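PDB 3OT1: 4-methyl-5(B-hydroxyethyl)-thiazole monophosphate biosynthesis enzyme from Vibrio cholerae O1 biovar El Tor, which is of unknown function but belongs to the DJ-1/PfpI family and may take part in thiazole monophosphate biosynthesis. Local coordinates for residues A[158-163]-A[167-172]; A[22-27]-A[109-114]; A[47-50]-A[56-59]; A[33-38]-A[180-185]; A[85-88]-A[92-95]. All blocks are in the same frame, centred on the assembly; numbering follows the deposited sequence.

Contact 1. Residues A[158-163]-A[167-172]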
# COMPACT_ATOMS: atom_id res chain seq x y z
N LEU A 158 -1.93 -17.21 -9.39
CA LEU A 158 -2.76 -16.03 -9.22
C LEU A 158 -1.97 -14.83 -9.74
O LEU A 158 -0.84 -14.61 -9.30
CB LEU A 158 -3.06 -15.82 -7.74
CG LEU A 158 -4.00 -14.64 -7.41
CD1 LEU A 158 -5.44 -14.94 -7.91
CD2 LEU A 158 -3.97 -14.35 -5.92
N THR A 159 -2.56 -14.06 -10.65
CA THR A 159 -1.91 -12.86 -11.11
C THR A 159 -2.83 -11.65 -11.03
O THR A 159 -4.04 -11.77 -10.93
CB THR A 159 -1.36 -13.03 -12.55
OG1 THR A 159 -2.42 -13.44 -13.42
CG2 THR A 159 -0.21 -14.00 -12.58
N SER A 160 -2.21 -10.47 -11.03
CA SER A 160 -2.97 -9.24 -10.93
C SER A 160 -2.18 -8.10 -11.57
O SER A 160 -1.05 -8.27 -11.98
CB SER A 160 -3.32 -8.98 -9.47
OG SER A 160 -4.24 -7.93 -9.26
N GLN A 161 -2.80 -6.93 -11.68
CA GLN A 161 -2.34 -5.89 -12.59
C GLN A 161 -1.46 -4.77 -12.04
O GLN A 161 -0.55 -4.35 -12.73
CB GLN A 161 -3.54 -5.26 -13.30
CG GLN A 161 -4.32 -6.25 -14.17
CD GLN A 161 -5.25 -5.56 -15.12
OE1 GLN A 161 -5.17 -4.34 -15.33
NE2 GLN A 161 -6.10 -6.34 -15.76
N GLY A 162 -1.72 -4.21 -10.87
CA GLY A 162 -0.98 -3.01 -10.50
C GLY A 162 -1.26 -2.54 -9.10
O GLY A 162 -1.96 -3.19 -8.32
N PRO A 163 -0.74 -1.36 -8.77
CA PRO A 163 -0.91 -0.83 -7.43
C PRO A 163 -2.38 -0.82 -7.00
O PRO A 163 -2.69 -1.17 -5.86
CB PRO A 163 -0.31 0.58 -7.56
CG PRO A 163 0.75 0.44 -8.59
CD PRO A 163 0.15 -0.51 -9.59
N LEU A 167 -4.68 -4.68 -3.23
CA LEU A 167 -5.53 -5.11 -2.14
C LEU A 167 -6.46 -6.26 -2.58
O LEU A 167 -6.61 -7.27 -1.89
CB LEU A 167 -6.30 -3.91 -1.64
CG LEU A 167 -7.17 -4.10 -0.43
CD1 LEU A 167 -6.44 -4.84 0.65
CD2 LEU A 167 -7.67 -2.74 0.07
N GLU A 168 -7.08 -6.11 -3.75
CA GLU A 168 -7.93 -7.16 -4.31
C GLU A 168 -7.15 -8.45 -4.47
O GLU A 168 -7.65 -9.53 -4.16
CB GLU A 168 -8.46 -6.71 -5.68
CG GLU A 168 -9.45 -5.58 -5.61
CD GLU A 168 -9.50 -4.81 -6.92
OE1 GLU A 168 -10.11 -5.31 -7.87
OE2 GLU A 168 -8.90 -3.72 -7.00
N PHE A 169 -5.92 -8.36 -4.94
CA PHE A 169 -5.03 -9.50 -5.14
C PHE A 169 -4.70 -10.19 -3.82
O PHE A 169 -4.78 -11.42 -3.71
CB PHE A 169 -3.78 -8.95 -5.84
CG PHE A 169 -2.57 -9.86 -5.89
CD1 PHE A 169 -2.50 -10.93 -6.76
CD2 PHE A 169 -1.44 -9.54 -5.17
CE1 PHE A 169 -1.35 -11.65 -6.88
CE2 PHE A 169 -0.28 -10.28 -5.27
CZ PHE A 169 -0.25 -11.34 -6.13
N ALA A 170 -4.26 -9.42 -2.82
CA ALA A 170 -3.91 -10.00 -1.53
C ALA A 170 -5.13 -10.67 -0.86
O ALA A 170 -5.00 -11.74 -0.28
CB ALA A 170 -3.29 -8.95 -0.63
N LEU A 171 -6.29 -10.04 -0.96
CA LEU A 171 -7.51 -10.63 -0.42
C LEU A 171 -7.89 -11.91 -1.16
O LEU A 171 -8.34 -12.87 -0.52
CB LEU A 171 -8.64 -9.61 -0.43
CG LEU A 171 -8.44 -8.46 0.56
CD1 LEU A 171 -9.36 -7.28 0.21
CD2 LEU A 171 -8.59 -8.90 2.02
N ALA A 172 -7.70 -11.95 -2.47
CA ALA A 172 -7.93 -13.18 -3.23
C ALA A 172 -6.98 -14.29 -2.79
O ALA A 172 -7.37 -15.45 -2.70
CB ALA A 172 -7.75 -12.92 -4.72
O HOH W 1 -4.92 -1.77 -4.12
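L158 and S160 of strand 157-160 pack against F169 of helix 166-178. Strand, turn and helix form one beta-alpha unit of the alpha/beta sandwich of the DJ-1 superfamily. The axes of strand 158-160 and helix 167-172 run nearly antiparallel, at 168°, and approach to 8.8 Å. The F169 side chain reaches across between them. Its CG is anti to the backbone N (chi1 167°), and this swings the ring end closer to the strand than the start of the side chain would suggest. S160 meets the ring with its CB, which lies 3.4 Å from F169 CD1. L158 uses its CD2 branch, 3.8 Å from the same F169 CD1. Both approach the ring at a slant. L158 CD2 also touches the helix backbone, 3.8 Å from F169 O, and lies 4.2 Å from A172 CB. The contact is thus apolar although a serine takes part: S160 OG is hydrogen-bonded elsewhere, to R148 O and T165 OG1. T159 points away from the helix, and its OG1 bonds to T130 N. The ring also touches A108 and I110 of the adjacent strand 106-110, and I28 of helix 22-34. Where the turn after the strand meets the start of segment 167-172, one water donates to P163 O and accepts from L167 N. L158 O lies in the plane of the F169 ring, at its edge, 3.9 Å from CE1.

Contact 2. Residues A[22-27]-A[109-114]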
# COMPACT_ATOMS: atom_id res chain seq x y z
N GLU A 22 6.99 -0.71 -3.83
CA GLU A 22 6.88 -0.78 -2.38
C GLU A 22 5.45 -0.80 -1.88
O GLU A 22 5.18 -1.46 -0.88
CB GLU A 22 7.66 0.35 -1.68
CG GLU A 22 7.40 1.75 -2.22
CD GLU A 22 8.40 2.10 -3.31
OE1 GLU A 22 8.23 1.60 -4.43
OE2 GLU A 22 9.35 2.86 -3.04
N MSE A 23 4.52 -0.09 -2.52
CA MSE A 23 3.13 -0.15 -2.04
C MSE A 23 2.55 -1.52 -2.35
O MSE A 23 1.81 -2.07 -1.54
CB MSE A 23 2.24 1.00 -2.49
CG MSE A 23 1.56 0.86 -3.81
SE MSE A 23 0.48 2.43 -4.18
CE MSE A 23 -1.36 1.77 -4.23
N GLU A 24 2.86 -2.09 -3.51
CA GLU A 24 2.41 -3.45 -3.76
C GLU A 24 2.93 -4.41 -2.70
O GLU A 24 2.21 -5.24 -2.17
CB GLU A 24 2.86 -3.91 -5.15
CG GLU A 24 2.23 -3.13 -6.28
CD GLU A 24 2.80 -3.44 -7.65
OE1 GLU A 24 3.57 -4.40 -7.82
OE2 GLU A 24 2.45 -2.66 -8.60
N THR A 25 4.22 -4.31 -2.43
CA THR A 25 4.86 -5.17 -1.45
C THR A 25 4.19 -5.06 -0.09
O THR A 25 3.86 -6.07 0.53
CB THR A 25 6.37 -4.82 -1.32
OG1 THR A 25 7.02 -4.99 -2.59
CG2 THR A 25 7.04 -5.71 -0.30
N VAL A 26 4.03 -3.84 0.40
CA VAL A 26 3.55 -3.63 1.74
C VAL A 26 2.05 -3.95 1.83
O VAL A 26 1.61 -4.48 2.84
CB VAL A 26 3.92 -2.22 2.24
CG1 VAL A 26 3.28 -1.95 3.58
CG2 VAL A 26 5.43 -2.09 2.31
N ILE A 27 1.28 -3.68 0.79
CA ILE A 27 -0.11 -4.11 0.77
C ILE A 27 -0.19 -5.63 0.91
O ILE A 27 -1.01 -6.14 1.68
CB ILE A 27 -0.85 -3.62 -0.49
CG1 ILE A 27 -1.05 -2.10 -0.46
CG2 ILE A 27 -2.20 -4.38 -0.67
CD1 ILE A 27 -1.47 -1.49 -1.79
N ALA A 109 1.59 -13.36 -8.37
CA ALA A 109 2.44 -12.28 -8.86
C ALA A 109 1.62 -11.15 -9.43
O ALA A 109 0.55 -11.35 -9.99
CB ALA A 109 3.41 -12.81 -9.92
N ILE A 110 2.16 -9.93 -9.33
CA ILE A 110 1.43 -8.75 -9.73
C ILE A 110 2.28 -7.84 -10.60
O ILE A 110 3.51 -7.85 -10.53
CB ILE A 110 0.90 -8.01 -8.46
CG1 ILE A 110 -0.07 -6.86 -8.77
CG2 ILE A 110 2.03 -7.58 -7.55
CD1 ILE A 110 -0.87 -6.43 -7.56
N CYS A 111 1.58 -7.00 -11.36
CA CYS A 111 2.18 -5.89 -12.07
C CYS A 111 3.16 -6.34 -13.16
O CYS A 111 2.78 -7.11 -14.03
CB CYS A 111 2.79 -4.98 -10.97
SG CYS A 111 3.57 -3.46 -11.39
N ALA A 112 4.40 -5.86 -13.15
CA ALA A 112 5.35 -6.21 -14.19
C ALA A 112 5.81 -7.66 -14.14
O ALA A 112 6.33 -8.19 -15.11
CB ALA A 112 6.58 -5.27 -14.14
N THR A 113 5.70 -8.30 -12.98
CA THR A 113 6.34 -9.57 -12.77
C THR A 113 5.87 -10.70 -13.69
O THR A 113 6.69 -11.43 -14.20
CB THR A 113 6.32 -9.91 -11.28
OG1 THR A 113 7.16 -8.96 -10.63
CG2 THR A 113 6.80 -11.31 -11.01
N PRO A 114 4.55 -10.85 -13.91
CA PRO A 114 4.15 -11.95 -14.82
C PRO A 114 4.75 -11.76 -16.22
O PRO A 114 5.03 -12.75 -16.90
CB PRO A 114 2.62 -11.88 -14.82
CG PRO A 114 2.29 -11.29 -13.45
CD PRO A 114 3.39 -10.25 -13.26
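E24 and C111 meet at what is probably the nucleophile elbow of this DJ-1 family member, the sharp turn between a strand and a helix that carries the conserved cysteine. C111 has a positive phi of 65° with psi -126°. It takes the second position of a type II' turn from I110 to T113. The turn is closed by a weak bond from T113 N to I110 O, 3.3 Å long. A chi1 of -177° turns SG away from the C111 backbone N and sets the thiol beside the glutamate. E24 comes from helix 22-34, with an extended chain beyond CG. Its carboxylate meets the cysteine with both oxygens: OE2 is 3.1 Å from C111 SG, and OE1 is 3.3 Å from C111 CB. E24 OE1 also touches the methyl of I110, at 3.5 Å from CG2. The same OE1 accepts a hydrogen bond from G79 N, which would help fix the rotation of the carboxylate. P163 packs on the other oxygen, with its CD 3.3 Å from E24 OE2. The three touching residues are buried. The cysteine backbone is held by S160 of strand 157-160 and by H132. T113 packs on F87 of helix 81-88. The site thus lies where strand 106-110 ends, with helix 22-34 facing it and helix 113-119 leading off.

Contact 3. Residues A[47-50]-A[56-59]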
# COMPACT_ATOMS: atom_id res chain seq x y z
N LYS A 47 22.22 -7.83 0.59
CA LYS A 47 21.85 -6.81 1.58
C LYS A 47 20.40 -7.11 2.01
O LYS A 47 19.54 -7.29 1.13
CB LYS A 47 21.91 -5.40 0.98
CG LYS A 47 23.29 -4.93 0.63
CD LYS A 47 23.47 -3.50 1.07
CE LYS A 47 24.87 -3.27 1.60
NZ LYS A 47 25.92 -3.50 0.58
N LEU A 48 20.09 -7.08 3.29
CA LEU A 48 18.71 -7.33 3.70
C LEU A 48 17.77 -6.15 3.47
O LEU A 48 16.56 -6.35 3.36
CB LEU A 48 18.63 -7.85 5.13
CG LEU A 48 18.94 -9.34 5.34
CD1 LEU A 48 20.36 -9.74 4.93
CD2 LEU A 48 18.66 -9.74 6.77
N GLN A 49 18.30 -4.95 3.38
CA GLN A 49 17.47 -3.82 2.99
C GLN A 49 17.68 -3.51 1.52
O GLN A 49 18.81 -3.53 1.00
CB GLN A 49 17.79 -2.60 3.82
CG GLN A 49 19.11 -1.96 3.56
CD GLN A 49 19.32 -0.70 4.37
OE1 GLN A 49 18.83 -0.57 5.50
NE2 GLN A 49 20.04 0.24 3.81
N VAL A 50 16.58 -3.23 0.85
CA VAL A 50 16.59 -2.88 -0.56
C VAL A 50 15.72 -1.65 -0.74
O VAL A 50 14.72 -1.46 -0.04
CB VAL A 50 16.13 -4.06 -1.44
CG1 VAL A 50 17.08 -5.26 -1.27
CG2 VAL A 50 14.67 -4.43 -1.18
N VAL A 56 11.35 4.01 -1.07
CA VAL A 56 11.02 3.51 0.26
C VAL A 56 11.88 2.28 0.55
O VAL A 56 11.89 1.32 -0.23
CB VAL A 56 9.51 3.17 0.36
CG1 VAL A 56 9.20 2.50 1.71
CG2 VAL A 56 8.68 4.43 0.18
N TRP A 57 12.58 2.29 1.69
CA TRP A 57 13.41 1.15 2.08
C TRP A 57 12.56 0.00 2.56
O TRP A 57 11.72 0.18 3.43
CB TRP A 57 14.44 1.58 3.13
CG TRP A 57 15.50 2.44 2.54
CD1 TRP A 57 15.54 3.81 2.50
CD2 TRP A 57 16.65 1.99 1.82
NE1 TRP A 57 16.66 4.22 1.83
CE2 TRP A 57 17.35 3.12 1.39
CE3 TRP A 57 17.15 0.73 1.50
CZ2 TRP A 57 18.57 3.03 0.67
CZ3 TRP A 57 18.33 0.63 0.78
CH2 TRP A 57 19.03 1.77 0.36
N LEU A 58 12.81 -1.17 1.99
CA LEU A 58 12.16 -2.43 2.35
C LEU A 58 13.18 -3.27 3.11
O LEU A 58 14.21 -3.62 2.58
CB LEU A 58 11.66 -3.14 1.10
CG LEU A 58 10.61 -2.40 0.29
CD1 LEU A 58 10.44 -3.01 -1.08
CD2 LEU A 58 9.27 -2.29 1.01
N THR A 59 12.88 -3.57 4.36
CA THR A 59 13.78 -4.28 5.24
C THR A 59 13.34 -5.74 5.37
O THR A 59 12.33 -6.05 6.02
CB THR A 59 13.81 -3.59 6.60
OG1 THR A 59 14.38 -2.28 6.43
CG2 THR A 59 14.63 -4.37 7.58
O HOH W 2 17.06 -1.87 7.14
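V50 and L58 form the hydrogen-bonded antiparallel pair of a two-stranded beta hairpin, strands 49-51 and 57-59. V50 N donates to L58 O at 3.0 Å. L58 N donates to V50 O at 2.8 Å, almost straight, with an N-H...O angle of 173°. On the V50 and L58 side of the hairpin, V50 CG2 packs 4.0 Å from L58 CB. Q49 and T59 are the neighbouring non-hydrogen-bonded pair. Q49 CA-H contacts the carbonyl of L58, with CA 3.3 Å from O. The Q49 side chain extends beyond CG and passes over W57. Its NE2 lies 3.5 Å above the indole plane, near the rim, and the amide is turned 39° from the ring. The other end of this amide is held by water, which donates to Q49 OE1 at 2.7 Å and to T59 OG1 at 2.8 Å. Further out, L48 pairs through its backbone with A60. E22 of helix 22-34 binds V56 N, and V26 of that helix packs on L58. Aliphatic groups of V50 and L58 cover one face. An amide, an indole and a shared water lie on the other, more exposed one. The backbone thus pairs the strands, and solvent links the exposed side chains.

Contact 4. Residues A[33-38]-A[180-185]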
# COMPACT_ATOMS: atom_id res chain seq x y z
N VAL A 33 -0.72 -10.46 6.88
CA VAL A 33 -0.54 -10.47 8.32
C VAL A 33 -1.89 -10.27 9.04
O VAL A 33 -2.16 -10.89 10.08
CB VAL A 33 0.54 -9.44 8.74
CG1 VAL A 33 0.53 -9.26 10.24
CG2 VAL A 33 1.91 -9.90 8.25
N ARG A 34 -2.75 -9.43 8.50
CA ARG A 34 -4.07 -9.23 9.04
C ARG A 34 -4.89 -10.51 9.06
O ARG A 34 -5.80 -10.66 9.88
CB ARG A 34 -4.84 -8.15 8.26
CG ARG A 34 -4.33 -6.73 8.52
CD ARG A 34 -4.93 -5.76 7.52
NE ARG A 34 -4.59 -4.37 7.82
CZ ARG A 34 -5.41 -3.42 8.23
NH1 ARG A 34 -6.70 -3.65 8.41
NH2 ARG A 34 -4.90 -2.21 8.44
N ALA A 35 -4.60 -11.38 8.11
CA ALA A 35 -5.27 -12.68 7.98
C ALA A 35 -4.63 -13.76 8.83
O ALA A 35 -5.04 -14.92 8.73
CB ALA A 35 -5.29 -13.11 6.51
N GLY A 36 -3.67 -13.42 9.68
CA GLY A 36 -3.07 -14.38 10.58
C GLY A 36 -1.95 -15.19 9.96
O GLY A 36 -1.50 -16.18 10.54
N PHE A 37 -1.48 -14.80 8.77
CA PHE A 37 -0.43 -15.54 8.12
C PHE A 37 0.95 -15.08 8.68
O PHE A 37 1.11 -13.95 9.18
CB PHE A 37 -0.54 -15.38 6.59
CG PHE A 37 -1.85 -15.90 5.94
CD1 PHE A 37 -2.81 -16.63 6.64
CD2 PHE A 37 -2.07 -15.69 4.60
CE1 PHE A 37 -3.96 -17.11 6.00
CE2 PHE A 37 -3.22 -16.16 3.95
CZ PHE A 37 -4.16 -16.88 4.65
N GLN A 38 1.92 -15.98 8.60
CA GLN A 38 3.30 -15.66 8.92
C GLN A 38 4.01 -15.33 7.62
O GLN A 38 4.19 -16.19 6.77
CB GLN A 38 3.98 -16.85 9.61
CG GLN A 38 3.44 -17.16 11.01
CD GLN A 38 3.78 -16.08 12.05
OE1 GLN A 38 2.89 -15.49 12.68
NE2 GLN A 38 5.07 -15.80 12.20
N VAL A 180 -12.97 -18.00 1.75
CA VAL A 180 -13.55 -16.68 1.54
C VAL A 180 -14.06 -16.06 2.85
O VAL A 180 -14.07 -14.84 2.98
CB VAL A 180 -14.63 -16.71 0.43
CG1 VAL A 180 -15.92 -17.28 0.97
CG2 VAL A 180 -14.81 -15.31 -0.19
N GLU A 181 -14.46 -16.87 3.83
CA GLU A 181 -14.94 -16.29 5.06
C GLU A 181 -13.86 -15.44 5.76
O GLU A 181 -14.11 -14.30 6.13
CB GLU A 181 -15.48 -17.40 5.97
CG GLU A 181 -16.02 -16.89 7.28
CD GLU A 181 -16.49 -18.02 8.19
OE1 GLU A 181 -16.33 -19.20 7.82
OE2 GLU A 181 -17.05 -17.75 9.25
N LEU A 182 -12.67 -15.97 5.92
CA LEU A 182 -11.59 -15.18 6.50
C LEU A 182 -11.29 -13.96 5.61
O LEU A 182 -11.10 -12.85 6.13
CB LEU A 182 -10.34 -16.02 6.67
CG LEU A 182 -9.14 -15.29 7.29
CD1 LEU A 182 -9.44 -14.68 8.67
CD2 LEU A 182 -7.95 -16.19 7.34
N ALA A 183 -11.23 -14.14 4.30
CA ALA A 183 -10.96 -13.01 3.42
C ALA A 183 -11.99 -11.90 3.62
O ALA A 183 -11.62 -10.73 3.67
CB ALA A 183 -10.91 -13.48 1.96
N GLN A 184 -13.26 -12.27 3.75
CA GLN A 184 -14.32 -11.27 3.97
C GLN A 184 -14.13 -10.54 5.29
O GLN A 184 -14.33 -9.32 5.37
CB GLN A 184 -15.69 -11.92 3.96
CG GLN A 184 -16.11 -12.43 2.60
CD GLN A 184 -17.39 -13.27 2.69
OE1 GLN A 184 -17.53 -14.14 3.56
NE2 GLN A 184 -18.32 -13.00 1.80
N HIS A 185 -13.76 -11.27 6.34
CA HIS A 185 -13.56 -10.66 7.63
C HIS A 185 -12.37 -9.72 7.61
O HIS A 185 -12.43 -8.67 8.25
CB HIS A 185 -13.39 -11.73 8.72
CG HIS A 185 -14.69 -12.36 9.16
ND1 HIS A 185 -15.31 -12.03 10.34
CD2 HIS A 185 -15.50 -13.24 8.54
CE1 HIS A 185 -16.41 -12.74 10.47
NE2 HIS A 185 -16.57 -13.47 9.38
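A chi1 of -179° carries the L182 side chain away from its own backbone N and sends CD2 into the bend formed by A35 and F37. From residues 180-185, L182 CD2 makes all the close contacts. L182 CD2 lies 3.5 Å from A35 O and 4.2 Å from A35 CB. L182 CD2 also comes to 4.3 Å from F37 CE1, meeting the ring obliquely. F37 was modelled in two conformers, so its part in the contact is less certain than that of A35. In the conformer described, chi1 of -61° folds the ring back over its own segment. The A35 CB then sits 4.1 Å above the F37 ring plane, over the centre. Alanine methyl, ring and leucine methyl form one small apolar cluster without any hydrogen bond between the two segments. I174 of helix 166-178 lies against both A35 and F37. V186, one turn further along helix 180-187, also touches A35. R34, beside this contact, forms salt bridges with D30 and with an acidic side chain of a neighbouring subunit. The bend itself is set by G36, whose phi of 84° is positive. G36 N bonds to V33 O at 3.0 Å, and F37 N bonds to the carbonyl of the residue before V33. This is a Schellman motif, with G36 as C-prime residue, which ends helix 22-34 just before strand 38-43.

Contact 5. Residues A[85-88]-A[92-95]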
# COMPACT_ATOMS: atom_id res chain seq x y z
N GLN A 85 12.71 -7.06 -12.99
CA GLN A 85 13.94 -7.38 -13.74
C GLN A 85 14.95 -8.06 -12.82
O GLN A 85 15.64 -9.00 -13.20
CB GLN A 85 14.56 -6.13 -14.38
CG GLN A 85 13.74 -5.49 -15.50
CD GLN A 85 13.73 -6.27 -16.80
OE1 GLN A 85 14.03 -7.46 -16.82
NE2 GLN A 85 13.36 -5.61 -17.89
N ALA A 86 15.07 -7.56 -11.59
CA ALA A 86 15.96 -8.17 -10.61
C ALA A 86 15.54 -9.61 -10.32
O ALA A 86 16.39 -10.50 -10.20
CB ALA A 86 16.01 -7.37 -9.32
N PHE A 87 14.24 -9.87 -10.23
CA PHE A 87 13.74 -11.22 -10.06
C PHE A 87 14.13 -12.10 -11.25
O PHE A 87 14.55 -13.25 -11.08
CB PHE A 87 12.21 -11.22 -9.91
CG PHE A 87 11.66 -10.68 -8.58
CD1 PHE A 87 12.45 -10.37 -7.49
CD2 PHE A 87 10.29 -10.52 -8.46
CE1 PHE A 87 11.87 -9.91 -6.31
CE2 PHE A 87 9.73 -10.06 -7.29
CZ PHE A 87 10.52 -9.75 -6.22
N ALA A 88 13.95 -11.57 -12.45
CA ALA A 88 14.26 -12.32 -13.68
C ALA A 88 15.73 -12.69 -13.78
O ALA A 88 16.08 -13.72 -14.38
CB ALA A 88 13.80 -11.56 -14.92
N ALA A 92 18.29 -17.73 -7.90
CA ALA A 92 17.57 -18.26 -6.76
C ALA A 92 16.08 -18.00 -6.88
O ALA A 92 15.27 -18.84 -6.50
CB ALA A 92 18.09 -17.66 -5.47
N LEU A 93 15.68 -16.82 -7.36
CA LEU A 93 14.26 -16.50 -7.48
C LEU A 93 13.61 -17.44 -8.48
O LEU A 93 12.53 -17.98 -8.24
CB LEU A 93 14.08 -15.03 -7.86
CG LEU A 93 12.68 -14.37 -7.87
CD1 LEU A 93 11.87 -14.85 -9.05
CD2 LEU A 93 11.92 -14.62 -6.55
N LEU A 94 14.24 -17.58 -9.64
CA LEU A 94 13.68 -18.45 -10.67
C LEU A 94 13.56 -19.90 -10.18
O LEU A 94 12.56 -20.56 -10.45
CB LEU A 94 14.51 -18.37 -11.95
CG LEU A 94 14.55 -16.99 -12.61
CD1 LEU A 94 15.49 -17.04 -13.84
CD2 LEU A 94 13.19 -16.48 -13.03
N ALA A 95 14.56 -20.37 -9.45
CA ALA A 95 14.51 -21.69 -8.85
C ALA A 95 13.37 -21.83 -7.84
O ALA A 95 12.76 -22.90 -7.75
CB ALA A 95 15.88 -22.04 -8.20
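F87 O, near the end of helix 81-88, is covered by the side chains of L93 and L94 from helix 91-102. L93 CB and CD1 both lie 3.7 Å from F87 O, and L94 CD2 lies 4.0 Å from the same atom. The next carbonyl is covered as well, with L94 CD1 3.4 Å from A88 O. These are van der Waals contacts, and no hydrogen bond joins the two segments. The side chains of F87 and L93 meet at an angle. L93 CD1 touches F87 CB at 3.7 Å. The other branch, L93 CD2, lies over one face of the F87 ring. With L93 CG trans to its N (chi1 -172°), the fork of the two methyls comes to rest against the ring and its CB. A chi1 of -63° in L94 turns CD1 toward A88 O and CD2 toward F87 O. S90 OG, just before L93 in the chain, is hydrogen-bonded to L93 N. Two consecutive helices thus meet across a short link on one side of the central sheet. F87 and L93 both pack on P15 of strand 11-16 and on L77 of strand 74-77, while V117 of helix 113-119 touches F87 and L94.

Contacts 1 and 2 lie nearest the centre of the chain, are both buried, and meet directly. S160 and L158 carbonyls probably bond to C111 and A109 on the adjacent strand. Contact 1 is apolar, whereas contact 2 sets a carboxylate beside a thiol. Contact 3 lies outermost and is partly solvent-exposed. It is the one whose segments are paired by backbone hydrogen bonds, with a further water between side chains. It joins contact 2 through the bond of E22 to V56 N. Contacts 4 and 5 are apolar and buried but farther out, with their centres about 28 Å apart on opposite sides of the chain's centre. Contacts 2 and 4 use the two ends of helix 22-34.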